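Local coordinates for putative uncharacterized protein Smu.1393c (Streptococcus mutans, PDB 4L9A) that probably acts as a carboxylesterase, a hydrolase of the alpha/beta hydrolase fold, at residues F46-G51 with A56-N61; A50-T55 with D199-Q204; S83-Q88 with R203-V208; Y177-S182 with Q189-L194. All coordinates share one frame; numbering follows the deposited sequence.

Contact 1 (F46-G51 with A56-N61)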
loop_
_atom_site.group_PDB
_atom_site.type_symbol
_atom_site.label_atom_id
_atom_site.label_comp_id
_atom_site.label_asym_id
_atom_site.label_seq_id
_atom_site.Cartn_x
_atom_site.Cartn_y
_atom_site.Cartn_z
ATOM N N PHE A 46 -7.199 -0.418 -0.711
ATOM C CA PHE A 46 -5.814 -0.200 -1.140
ATOM C C PHE A 46 -5.058 0.780 -0.261
ATOM O O PHE A 46 -5.557 1.866 0.068
ATOM C CB PHE A 46 -5.779 0.312 -2.586
ATOM C CG PHE A 46 -6.349 -0.655 -3.579
ATOM C CD1 PHE A 46 -5.529 -1.570 -4.228
ATOM C CD2 PHE A 46 -7.709 -0.662 -3.856
ATOM C CE1 PHE A 46 -6.060 -2.464 -5.144
ATOM C CE2 PHE A 46 -8.248 -1.556 -4.772
ATOM C CZ PHE A 46 -7.428 -2.460 -5.411
ATOM N N LEU A 47 -3.833 0.406 0.089
ATOM C CA LEU A 47 -2.926 1.288 0.797
ATOM C C LEU A 47 -1.590 1.313 0.063
ATOM O O LEU A 47 -1.063 0.274 -0.327
ATOM C CB LEU A 47 -2.705 0.827 2.239
ATOM C CG LEU A 47 -3.895 0.732 3.190
ATOM C CD1 LEU A 47 -3.471 0.036 4.491
ATOM C CD2 LEU A 47 -4.514 2.120 3.467
ATOM N N SER A 48 -1.052 2.512 -0.111
ATOM C CA SER A 48 0.181 2.701 -0.841
ATOM C C SER A 48 1.390 2.553 0.066
ATOM O O SER A 48 1.264 2.429 1.294
ATOM C CB SER A 48 0.174 4.087 -1.497
ATOM O OG SER A 48 -0.854 4.133 -2.462
ATOM N N GLY A 49 2.564 2.555 -0.544
ATOM C CA GLY A 49 3.797 2.607 0.216
ATOM C C GLY A 49 4.101 4.062 0.505
ATOM O O GLY A 49 3.211 4.912 0.494
ATOM N N ALA A 50 5.362 4.342 0.775
ATOM C CA ALA A 50 5.804 5.688 1.068
ATOM C C ALA A 50 6.014 6.318 -0.287
ATOM O O ALA A 50 6.583 5.705 -1.191
ATOM C CB ALA A 50 7.115 5.673 1.877
ATOM N N GLY A 51 5.534 7.534 -0.447
ATOM C CA GLY A 51 5.580 8.161 -1.750
ATOM C C GLY A 51 4.509 9.215 -1.809
ATOM O O GLY A 51 3.755 9.374 -0.855
ATOM N N ALA A 56 -5.446 5.642 -5.677
ATOM C CA ALA A 56 -6.196 5.126 -6.811
ATOM C C ALA A 56 -5.359 5.145 -8.101
ATOM O O ALA A 56 -5.426 4.208 -8.904
ATOM C CB ALA A 56 -7.501 5.911 -6.999
ATOM N N ASP A 57 -4.594 6.219 -8.299
ATOM C CA ASP A 57 -3.705 6.342 -9.454
ATOM C C ASP A 57 -2.620 5.267 -9.368
ATOM O O ASP A 57 -2.287 4.589 -10.356
ATOM C CB ASP A 57 -3.005 7.706 -9.445
ATOM C CG ASP A 57 -3.964 8.877 -9.641
ATOM O OD1 ASP A 57 -5.030 8.671 -10.243
ATOM O OD2 ASP A 57 -3.640 10.009 -9.201
ATOM N N ASN A 58 -2.052 5.150 -8.173
ATOM C CA ASN A 58 -0.963 4.219 -7.891
ATOM C C ASN A 58 -1.358 2.784 -8.262
ATOM O O ASN A 58 -0.572 2.046 -8.853
ATOM C CB ASN A 58 -0.601 4.333 -6.394
ATOM C CG ASN A 58 0.698 3.606 -6.022
ATOM O OD1 ASN A 58 1.532 3.320 -6.873
ATOM N ND2 ASN A 58 0.867 3.323 -4.731
ATOM N N PHE A 59 -2.602 2.417 -7.953
ATOM C CA PHE A 59 -3.089 1.055 -8.137
ATOM C C PHE A 59 -4.005 0.887 -9.351
ATOM O O PHE A 59 -4.743 -0.093 -9.444
ATOM C CB PHE A 59 -3.811 0.591 -6.868
ATOM C CG PHE A 59 -2.880 0.213 -5.745
ATOM C CD1 PHE A 59 -2.313 -1.060 -5.699
ATOM C CD2 PHE A 59 -2.584 1.115 -4.734
ATOM C CE1 PHE A 59 -1.441 -1.417 -4.665
ATOM C CE2 PHE A 59 -1.716 0.765 -3.690
ATOM C CZ PHE A 59 -1.147 -0.499 -3.660
ATOM N N ALA A 60 -3.944 1.829 -10.286
ATOM C CA ALA A 60 -4.863 1.836 -11.426
ATOM C C ALA A 60 -4.894 0.521 -12.204
ATOM O O ALA A 60 -5.966 0.045 -12.602
ATOM C CB ALA A 60 -4.542 3.008 -12.366
ATOM N N ASN A 61 -3.720 -0.061 -12.422
ATOM C CA ASN A 61 -3.606 -1.310 -13.173
ATOM C C ASN A 61 -4.241 -2.522 -12.482
ATOM O O ASN A 61 -4.537 -3.525 -13.132
ATOM C CB ASN A 61 -2.140 -1.606 -13.513
ATOM C CG ASN A 61 -1.576 -0.658 -14.563
ATOM O OD1 ASN A 61 -2.325 0.015 -15.282
ATOM N ND2 ASN A 61 -0.248 -0.608 -14.665
HETATM O O HOH W 1 3.155 2.703 -3.294
#
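The aromatic part of this contact joins Phe-46, near the end of strand 43-47, to Phe-59, at the break between helices 55-58 and 60-63. Atom CD1 of Phe-46 lies over one face of the Phe-59 ring toward its rim, 3.5 Å from CG of Phe-59. The ring centroids are 5.1 Å apart with planes at 43°, so the two rings meet obliquely. With CG of Phe-59 anti to its carbonyl carbon (chi1 -77°), the ring is directed at the end of the strand, and its CZ comes to 3.4 Å from Leu-47 O.

Polar contacts follow where the strand gives way to loop. Asn-58 ND2 donates to Ser-48 OG over 3.0 Å, nearly straight at 166° and close to the amide plane. Ser-48 OG also sits at the edge of the Phe-59 ring, 3.7 Å from CE2, and hydrogen-bonds Thr-55 OG1. One water accepts from both Gly-49 N and Asn-58 ND2, at 2.8 Å from each nitrogen. On the other arm of the amide, OD1 of Asn-58 is hydrogen-bonded to His-271 and Trp-272.

In alpha/beta hydrolases the loop after this strand commonly helps to form the oxyanion hole, and this one probably lies near that site. The bonds to both ends of the Asn-58 amide fix its rotation and tie the loop to helix 55-58. The polar atoms of buried Asn-58 are thus met by directional bonds, while the phenyl pair adds apolar packing without them.

Contact 2 (A50-T55 with D199-Q204)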
loop_
_atom_site.group_PDB
_atom_site.type_symbol
_atom_site.label_atom_id
_atom_site.label_comp_id
_atom_site.label_asym_id
_atom_site.label_seq_id
_atom_site.Cartn_x
_atom_site.Cartn_y
_atom_site.Cartn_z
ATOM N N ALA A 50 5.362 4.342 0.775
ATOM C CA ALA A 50 5.804 5.688 1.068
ATOM C C ALA A 50 6.014 6.318 -0.287
ATOM O O ALA A 50 6.583 5.705 -1.191
ATOM C CB ALA A 50 7.115 5.673 1.877
ATOM N N GLY A 51 5.534 7.534 -0.447
ATOM C CA GLY A 51 5.580 8.161 -1.750
ATOM C C GLY A 51 4.509 9.215 -1.809
ATOM O O GLY A 51 3.755 9.374 -0.855
ATOM N N PHE A 52 4.445 9.928 -2.929
ATOM C CA PHE A 52 3.545 11.064 -3.071
ATOM C C PHE A 52 2.389 10.746 -4.000
ATOM O O PHE A 52 1.493 11.562 -4.160
ATOM C CB PHE A 52 4.283 12.290 -3.633
ATOM C CG PHE A 52 5.343 12.840 -2.727
ATOM C CD1 PHE A 52 5.392 12.480 -1.389
ATOM C CD2 PHE A 52 6.291 13.730 -3.221
ATOM C CE1 PHE A 52 6.378 12.983 -0.562
ATOM C CE2 PHE A 52 7.273 14.246 -2.398
ATOM C CZ PHE A 52 7.323 13.871 -1.067
ATOM N N PHE A 53 2.412 9.580 -4.638
ATOM C CA PHE A 53 1.327 9.235 -5.552
ATOM C C PHE A 53 -0.006 9.071 -4.812
ATOM O O PHE A 53 -0.047 8.565 -3.699
ATOM C CB PHE A 53 1.629 7.940 -6.299
ATOM C CG PHE A 53 2.958 7.930 -7.002
ATOM C CD1 PHE A 53 3.234 8.839 -8.006
ATOM C CD2 PHE A 53 3.922 6.992 -6.664
ATOM C CE1 PHE A 53 4.452 8.819 -8.660
ATOM C CE2 PHE A 53 5.157 6.964 -7.317
ATOM C CZ PHE A 53 5.419 7.873 -8.312
ATOM N N SER A 54 -1.099 9.471 -5.450
ATOM C CA SER A 54 -2.424 9.205 -4.886
ATOM C C SER A 54 -2.727 7.732 -5.113
ATOM O O SER A 54 -2.279 7.148 -6.099
ATOM C CB SER A 54 -3.501 10.088 -5.542
ATOM O OG SER A 54 -4.733 9.972 -4.847
ATOM N N THR A 55 -3.492 7.128 -4.210
ATOM C CA THR A 55 -3.550 5.664 -4.142
ATOM C C THR A 55 -4.319 5.043 -5.301
ATOM O O THR A 55 -3.880 4.044 -5.878
ATOM C CB THR A 55 -4.092 5.195 -2.787
ATOM O OG1 THR A 55 -3.161 5.580 -1.770
ATOM C CG2 THR A 55 -4.278 3.668 -2.752
ATOM N N ASP A 199 2.788 15.657 -8.273
ATOM C CA ASP A 199 3.177 17.054 -8.381
ATOM C C ASP A 199 2.292 17.950 -7.493
ATOM O O ASP A 199 2.751 18.961 -6.956
ATOM C CB ASP A 199 3.106 17.521 -9.838
ATOM C CG ASP A 199 4.161 16.861 -10.727
ATOM O OD1 ASP A 199 5.174 16.356 -10.199
ATOM O OD2 ASP A 199 3.980 16.869 -11.964
ATOM N N TYR A 200 1.020 17.586 -7.357
ATOM C CA TYR A 200 0.110 18.341 -6.501
ATOM C C TYR A 200 0.576 18.179 -5.060
ATOM O O TYR A 200 0.713 19.151 -4.329
ATOM C CB TYR A 200 -1.314 17.822 -6.653
ATOM C CG TYR A 200 -2.271 18.300 -5.585
ATOM C CD1 TYR A 200 -2.460 17.571 -4.415
ATOM C CD2 TYR A 200 -2.997 19.478 -5.753
ATOM C CE1 TYR A 200 -3.341 17.998 -3.441
ATOM C CE2 TYR A 200 -3.879 19.920 -4.785
ATOM C CZ TYR A 200 -4.050 19.179 -3.637
ATOM O OH TYR A 200 -4.926 19.619 -2.677
ATOM N N CYS A 201 0.833 16.936 -4.667
ATOM C CA CYS A 201 1.343 16.651 -3.330
ATOM C C CYS A 201 2.641 17.424 -3.027
ATOM O O CYS A 201 2.766 18.084 -1.986
ATOM C CB CYS A 201 1.588 15.147 -3.173
ATOM S SG CYS A 201 2.226 14.722 -1.555
ATOM N N GLN A 202 3.613 17.338 -3.930
ATOM C CA GLN A 202 4.891 18.016 -3.710
ATOM C C GLN A 202 4.721 19.524 -3.599
ATOM O O GLN A 202 5.391 20.188 -2.803
ATOM C CB GLN A 202 5.883 17.696 -4.827
ATOM C CG GLN A 202 7.188 18.510 -4.724
ATOM C CD GLN A 202 8.055 18.061 -3.551
ATOM O OE1 GLN A 202 8.005 18.633 -2.456
ATOM N NE2 GLN A 202 8.854 17.027 -3.779
ATOM N N ARG A 203 3.821 20.066 -4.405
ATOM C CA ARG A 203 3.513 21.483 -4.332
ATOM C C ARG A 203 3.000 21.860 -2.934
ATOM O O ARG A 203 3.492 22.811 -2.326
ATOM C CB ARG A 203 2.501 21.850 -5.415
ATOM C CG ARG A 203 2.092 23.312 -5.425
ATOM C CD ARG A 203 1.341 23.668 -6.704
ATOM N NE ARG A 203 0.200 22.787 -6.984
ATOM C CZ ARG A 203 0.195 21.825 -7.907
ATOM N NH1 ARG A 203 1.272 21.603 -8.652
ATOM N NH2 ARG A 203 -0.891 21.082 -8.090
ATOM N N GLN A 204 2.014 21.124 -2.424
ATOM C CA GLN A 204 1.516 21.394 -1.076
ATOM C C GLN A 204 2.635 21.202 -0.032
ATOM O O GLN A 204 2.754 21.973 0.919
ATOM C CB GLN A 204 0.311 20.497 -0.736
ATOM C CG GLN A 204 -0.772 20.431 -1.818
ATOM C CD GLN A 204 -1.281 21.803 -2.249
ATOM O OE1 GLN A 204 -1.525 22.682 -1.417
ATOM N NE2 GLN A 204 -1.434 21.991 -3.560
#
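Phe-52 presses its side chain against Cys-201 and Gln-202 on helix 188-206. In the first shell, Cys-201 SG is 3.8 Å from Phe-52 CB and approaches the ring obliquely, 4.3 Å from the Phe-52 ring centroid and 35° off the normal, a sulfur-aromatic contact. The sulfur gets there because it stands anti to the Cys-201 backbone N (chi1 180°), while Cys-201 CB packs 3.7 Å from Phe-52 O. Gln-202 comes in at the ring edge instead: its NE2 is 3.5 Å from Phe-52 CE2, near the ring plane, with the amide turned almost perpendicular to the ring at 89°.

A second shell sets these groups. Gln-202 OE1 is hydrogen-bonded to Gln-209 NE2, which probably steadies the amide from its oxygen side. Phe-52 is held by a backbone hydrogen bond with Gly-81, and its ring meets Tyr-198 and touches Ile-216 and Leu-205. Helix 188-206 belongs to the helices inserted between strands 134-141 and 235-239, the place of the lid in many alpha/beta hydrolases, so the contact joins that insertion to the loop after strand 43-47.

No hydrogen bond crosses between the two segments; sulfur and ring contacts carry the join, which therefore depends on fit more than on direction.

Contact 3 (S83-Q88 with R203-V208); sequences SPVSNQ and RQLNDV
Gln-204, which ends in a flat amide, meets Val-85 through its aliphatic stem: Gln-204 CB is 3.7 Å from Val-85 CG1. Bent at chi2 (-54°), the chain carries its amide away from Val-85 and over one face of the Tyr-200 ring, where NE2 of Gln-204 stands 3.4 Å above the ring plane, toward its rim. No flat group takes part on the side of 83-88.

Val-85 wedges its two methyls between three residues. CG1 also touches Leu-205 CD2 at 3.7 Å. CG2, the branch lying between backbone N and carbonyl carbon, faces the Gln-204 carbonyl O at 3.9 Å and Val-208 CG2 at 4.1 Å. Backbone bonds shape the receiving surface: Asp-207 N to Gln-204 O and Val-208 N to Leu-205 O, each spanning three residues, bring Val-208 round beside Leu-205.

The segment 83-88 lies in the loop between strand 71-75 and helix 93-106, and is tied to its surroundings by Asn-87 OD1, bonded to the backbone N of Lys-215 and of Ala-89, and by Ser-86 O, bonded to Asn-79. Across the contact there are only van der Waals touches, no hydrogen bond, so the loop is joined to the end region of helix 188-206 by methyl packing centred on one valine.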
loop_
_atom_site.group_PDB
_atom_site.type_symbol
_atom_site.label_atom_id
_atom_site.label_comp_id
_atom_site.label_asym_id
_atom_site.label_seq_id
_atom_site.Cartn_x
_atom_site.Cartn_y
_atom_site.Cartn_z
ATOM N N SER A 83 -4.436 13.759 -0.065
ATOM C CA SER A 83 -4.711 14.023 1.351
ATOM C C SER A 83 -3.979 15.289 1.780
ATOM O O SER A 83 -3.023 15.701 1.130
ATOM C CB SER A 83 -4.344 12.836 2.239
ATOM O OG SER A 83 -5.393 11.871 2.231
ATOM N N PRO A 84 -4.435 15.922 2.869
ATOM C CA PRO A 84 -3.806 17.181 3.280
ATOM C C PRO A 84 -2.369 16.983 3.770
ATOM O O PRO A 84 -1.974 15.882 4.202
ATOM C CB PRO A 84 -4.690 17.655 4.446
ATOM C CG PRO A 84 -6.010 16.955 4.253
ATOM C CD PRO A 84 -5.610 15.594 3.696
ATOM N N VAL A 85 -1.576 18.043 3.687
ATOM C CA VAL A 85 -0.281 18.024 4.350
ATOM C C VAL A 85 -0.446 18.516 5.788
ATOM O O VAL A 85 -1.232 19.431 6.061
ATOM C CB VAL A 85 0.797 18.834 3.598
ATOM C CG1 VAL A 85 0.998 18.277 2.181
ATOM C CG2 VAL A 85 0.437 20.296 3.546
ATOM N N SER A 86 0.281 17.878 6.701
ATOM C CA SER A 86 0.250 18.218 8.115
ATOM C C SER A 86 1.437 17.543 8.805
ATOM O O SER A 86 1.938 16.512 8.337
ATOM C CB SER A 86 -1.058 17.745 8.757
ATOM O OG SER A 86 -1.166 16.328 8.713
ATOM N N ASN A 87 1.889 18.125 9.911
ATOM C CA ASN A 87 2.963 17.515 10.684
ATOM C C ASN A 87 2.501 16.166 11.222
ATOM O O ASN A 87 1.413 16.072 11.798
ATOM C CB ASN A 87 3.371 18.416 11.843
ATOM C CG ASN A 87 4.730 18.039 12.413
ATOM O OD1 ASN A 87 5.251 16.959 12.128
ATOM N ND2 ASN A 87 5.316 18.930 13.192
ATOM N N GLN A 88 3.322 15.128 11.034
ATOM C CA GLN A 88 3.018 13.781 11.533
ATOM C C GLN A 88 3.830 13.401 12.788
ATOM O O GLN A 88 3.708 12.290 13.302
ATOM C CB GLN A 88 3.198 12.734 10.414
ATOM C CG GLN A 88 2.197 12.911 9.247
ATOM C CD GLN A 88 0.769 12.597 9.657
ATOM O OE1 GLN A 88 0.419 11.438 9.910
ATOM N NE2 GLN A 88 -0.060 13.629 9.739
ATOM N N ARG A 203 3.821 20.066 -4.405
ATOM C CA ARG A 203 3.513 21.483 -4.332
ATOM C C ARG A 203 3.000 21.860 -2.934
ATOM O O ARG A 203 3.492 22.811 -2.326
ATOM C CB ARG A 203 2.501 21.850 -5.415
ATOM C CG ARG A 203 2.092 23.312 -5.425
ATOM C CD ARG A 203 1.341 23.668 -6.704
ATOM N NE ARG A 203 0.200 22.787 -6.984
ATOM C CZ ARG A 203 0.195 21.825 -7.907
ATOM N NH1 ARG A 203 1.272 21.603 -8.652
ATOM N NH2 ARG A 203 -0.891 21.082 -8.090
ATOM N N GLN A 204 2.014 21.124 -2.424
ATOM C CA GLN A 204 1.516 21.394 -1.076
ATOM C C GLN A 204 2.635 21.202 -0.032
ATOM O O GLN A 204 2.754 21.973 0.919
ATOM C CB GLN A 204 0.311 20.497 -0.736
ATOM C CG GLN A 204 -0.772 20.431 -1.818
ATOM C CD GLN A 204 -1.281 21.803 -2.249
ATOM O OE1 GLN A 204 -1.525 22.682 -1.417
ATOM N NE2 GLN A 204 -1.434 21.991 -3.560
ATOM N N LEU A 205 3.457 20.176 -0.211
ATOM C CA LEU A 205 4.552 19.916 0.723
ATOM C C LEU A 205 5.589 21.024 0.761
ATOM O O LEU A 205 6.255 21.209 1.775
ATOM C CB LEU A 205 5.224 18.576 0.428
ATOM C CG LEU A 205 4.460 17.363 0.965
ATOM C CD1 LEU A 205 5.015 16.077 0.336
ATOM C CD2 LEU A 205 4.541 17.290 2.483
ATOM N N ASN A 206 5.726 21.769 -0.332
ATOM C CA ASN A 206 6.664 22.883 -0.359
ATOM C C ASN A 206 6.398 23.871 0.784
ATOM O O ASN A 206 7.318 24.525 1.282
ATOM C CB ASN A 206 6.604 23.618 -1.712
ATOM C CG ASN A 206 7.249 22.825 -2.838
ATOM O OD1 ASN A 206 8.023 21.903 -2.589
ATOM N ND2 ASN A 206 6.939 23.188 -4.084
ATOM N N ASP A 207 5.135 23.979 1.192
ATOM C CA ASP A 207 4.756 24.952 2.210
ATOM C C ASP A 207 5.261 24.567 3.591
ATOM O O ASP A 207 5.541 25.435 4.403
ATOM C CB ASP A 207 3.232 25.126 2.279
ATOM C CG ASP A 207 2.659 25.779 1.044
ATOM O OD1 ASP A 207 3.382 26.559 0.403
ATOM O OD2 ASP A 207 1.485 25.514 0.716
ATOM N N VAL A 208 5.358 23.271 3.871
ATOM C CA VAL A 208 5.688 22.837 5.233
ATOM C C VAL A 208 6.984 22.034 5.431
ATOM O O VAL A 208 7.535 22.010 6.534
ATOM C CB VAL A 208 4.540 22.010 5.831
ATOM C CG1 VAL A 208 3.315 22.870 5.989
ATOM C CG2 VAL A 208 4.251 20.801 4.958
#

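Contact 4 (Y177-S182 with Q189-L194); sequences YLKDLS and QQFKQL
Ser-182 and Phe-191 make the tight part of this contact, their CA atoms only 6.5 Å apart. Ser-182 OG approaches the Phe-191 ring at its edge, 3.4 Å from CE2, and Lys-179 O comes obliquely to 3.5 Å from the same Phe-191 CE2. Ser-182 CB meanwhile abuts Leu-194 CD2 at 3.6 Å. The hydroxyl lies between backbone N and carbonyl carbon (chi1 58°), which turns it back over its own helix: OG of Ser-182 is 2.9 Å from Leu-178 O and 3.2 Å from Lys-179 O, and its single proton could serve either. It also accepts a hydrogen bond from Trp-195 NE1, so this buried polar atom is well satisfied beside a phenyl edge.

The pair forms an antiparallel helical hairpin, with 153° between the directions of segments 177-182 and 189-194, and is part of the helical insertion that follows strand 134-141. The axes of these two segments come to 10.8 Å, and the Phe-191 ring fills much of the interface between them. With CG anti to the backbone N (chi1 173°), that ring is brought to Ser-182, and it also meets Trp-195 edge-to-face.

Away from this spot the fit slackens. Lys-179 passes the ring at about a right angle, its CD at 4.2 Å from Phe-191 CZ, and its charged end makes a cation-pi contact with Trp-195. Farther round, Asp-180, Gln-189 and Lys-192 are exposed to solvent.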
loop_
_atom_site.group_PDB
_atom_site.type_symbol
_atom_site.label_atom_id
_atom_site.label_comp_id
_atom_site.label_asym_id
_atom_site.label_seq_id
_atom_site.Cartn_x
_atom_site.Cartn_y
_atom_site.Cartn_z
ATOM N N TYR A 177 13.942 7.805 -12.186
ATOM C CA TYR A 177 13.780 6.360 -12.101
ATOM C C TYR A 177 12.300 5.991 -12.004
ATOM O O TYR A 177 11.836 5.095 -12.705
ATOM C CB TYR A 177 14.560 5.800 -10.913
ATOM C CG TYR A 177 14.334 4.329 -10.649
ATOM C CD1 TYR A 177 15.071 3.356 -11.324
ATOM C CD2 TYR A 177 13.404 3.912 -9.706
ATOM C CE1 TYR A 177 14.868 1.999 -11.065
ATOM C CE2 TYR A 177 13.195 2.577 -9.441
ATOM C CZ TYR A 177 13.927 1.618 -10.121
ATOM O OH TYR A 177 13.710 0.278 -9.845
ATOM N N LEU A 178 11.558 6.686 -11.143
ATOM C CA LEU A 178 10.117 6.447 -11.033
ATOM C C LEU A 178 9.368 6.820 -12.309
ATOM O O LEU A 178 8.466 6.092 -12.728
ATOM C CB LEU A 178 9.527 7.198 -9.844
ATOM C CG LEU A 178 10.012 6.669 -8.498
ATOM C CD1 LEU A 178 9.492 7.555 -7.374
ATOM C CD2 LEU A 178 9.580 5.209 -8.310
ATOM N N LYS A 179 9.750 7.948 -12.911
ATOM C CA LYS A 179 9.155 8.403 -14.160
ATOM C C LYS A 179 9.332 7.375 -15.267
ATOM O O LYS A 179 8.386 7.070 -15.993
ATOM C CB LYS A 179 9.764 9.737 -14.607
ATOM C CG LYS A 179 9.287 10.965 -13.837
ATOM C CD LYS A 179 8.384 11.836 -14.703
ATOM C CE LYS A 179 7.647 12.915 -13.900
ATOM N NZ LYS A 179 8.548 13.951 -13.326
ATOM N N ASP A 180 10.551 6.856 -15.415
ATOM C CA ASP A 180 10.832 5.844 -16.445
ATOM C C ASP A 180 10.034 4.570 -16.183
ATOM O O ASP A 180 9.452 3.976 -17.095
ATOM C CB ASP A 180 12.328 5.513 -16.513
ATOM C CG ASP A 180 13.149 6.659 -17.083
ATOM O OD1 ASP A 180 12.558 7.547 -17.743
ATOM O OD2 ASP A 180 14.381 6.676 -16.872
ATOM N N LEU A 181 10.002 4.162 -14.923
ATOM C CA LEU A 181 9.338 2.931 -14.541
ATOM C C LEU A 181 7.832 3.036 -14.803
ATOM O O LEU A 181 7.241 2.165 -15.455
ATOM C CB LEU A 181 9.613 2.650 -13.062
ATOM C CG LEU A 181 9.467 1.214 -12.588
ATOM C CD1 LEU A 181 10.384 0.320 -13.400
ATOM C CD2 LEU A 181 9.768 1.106 -11.096
ATOM N N SER A 182 7.213 4.100 -14.293
ATOM C CA SER A 182 5.769 4.296 -14.459
ATOM C C SER A 182 5.395 4.486 -15.931
ATOM O O SER A 182 4.342 4.020 -16.384
ATOM C CB SER A 182 5.264 5.471 -13.605
ATOM O OG SER A 182 5.942 6.675 -13.926
ATOM N N GLN A 189 -2.153 8.315 -20.494
ATOM C CA GLN A 189 -3.150 9.033 -19.705
ATOM C C GLN A 189 -3.023 8.765 -18.214
ATOM O O GLN A 189 -3.096 9.689 -17.403
ATOM C CB GLN A 189 -4.564 8.691 -20.167
ATOM C CG GLN A 189 -5.662 9.372 -19.336
ATOM C CD GLN A 189 -6.991 9.417 -20.069
ATOM O OE1 GLN A 189 -7.071 9.097 -21.257
ATOM N NE2 GLN A 189 -8.042 9.830 -19.369
ATOM N N GLN A 190 -2.859 7.498 -17.845
ATOM C CA GLN A 190 -2.755 7.136 -16.438
ATOM C C GLN A 190 -1.386 7.506 -15.890
ATOM O O GLN A 190 -1.234 7.799 -14.706
ATOM C CB GLN A 190 -3.123 5.661 -16.220
ATOM C CG GLN A 190 -4.607 5.416 -16.548
ATOM C CD GLN A 190 -5.127 4.043 -16.171
ATOM O OE1 GLN A 190 -4.499 3.015 -16.463
ATOM N NE2 GLN A 190 -6.304 4.016 -15.524
ATOM N N PHE A 191 -0.398 7.531 -16.770
ATOM C CA PHE A 191 0.904 8.090 -16.434
ATOM C C PHE A 191 0.790 9.566 -16.037
ATOM O O PHE A 191 1.194 9.952 -14.945
ATOM C CB PHE A 191 1.843 7.932 -17.620
ATOM C CG PHE A 191 3.166 8.630 -17.458
ATOM C CD1 PHE A 191 3.419 9.818 -18.123
ATOM C CD2 PHE A 191 4.167 8.082 -16.672
ATOM C CE1 PHE A 191 4.644 10.459 -17.992
ATOM C CE2 PHE A 191 5.391 8.716 -16.536
ATOM C CZ PHE A 191 5.632 9.902 -17.199
ATOM N N LYS A 192 0.243 10.396 -16.922
ATOM C CA LYS A 192 0.132 11.820 -16.610
ATOM C C LYS A 192 -0.717 12.052 -15.359
ATOM O O LYS A 192 -0.421 12.930 -14.552
ATOM C CB LYS A 192 -0.394 12.620 -17.806
ATOM C CG LYS A 192 0.661 12.899 -18.873
ATOM C CD LYS A 192 0.125 13.812 -19.981
ATOM C CE LYS A 192 1.114 13.966 -21.136
ATOM N NZ LYS A 192 2.261 14.844 -20.794
ATOM N N GLN A 193 -1.763 11.251 -15.186
ATOM C CA GLN A 193 -2.628 11.401 -14.022
ATOM C C GLN A 193 -1.831 11.033 -12.759
ATOM O O GLN A 193 -1.802 11.787 -11.789
ATOM C CB GLN A 193 -3.901 10.553 -14.173
ATOM C CG GLN A 193 -5.017 10.912 -13.185
ATOM C CD GLN A 193 -5.530 12.349 -13.358
ATOM O OE1 GLN A 193 -5.707 12.825 -14.478
ATOM N NE2 GLN A 193 -5.762 13.040 -12.241
ATOM N N LEU A 194 -1.152 9.891 -12.789
ATOM C CA LEU A 194 -0.270 9.508 -11.688
ATOM C C LEU A 194 0.637 10.677 -11.292
ATOM O O LEU A 194 0.770 10.996 -10.113
ATOM C CB LEU A 194 0.595 8.309 -12.080
ATOM C CG LEU A 194 1.518 7.733 -10.997
ATOM C CD1 LEU A 194 0.705 7.064 -9.898
ATOM C CD2 LEU A 194 2.510 6.726 -11.615
#

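Contacts 1 and 4 are largely buried, whereas 2 and 3 are partly exposed and lie nearer the C-terminal end of helix 188-206. Contact 1, centred about 6 Å from the middle of the chain, combines a directional hydrogen bond and water with ring packing; the other three have no hydrogen bond across their segments. Contacts 4, 2 and 3 all use helix 188-206, pairing it, from its N-terminal part onward, with helix 171-185, loop 50-55 and loop 83-88. Contacts 1 and 2 share Ala-50 and Gly-51 and touch through Ser-48 and Thr-55; contacts 2 and 3 meet where Phe-52 reaches Leu-205, and Phe-53 joins contact 2 to Leu-194 of contact 4.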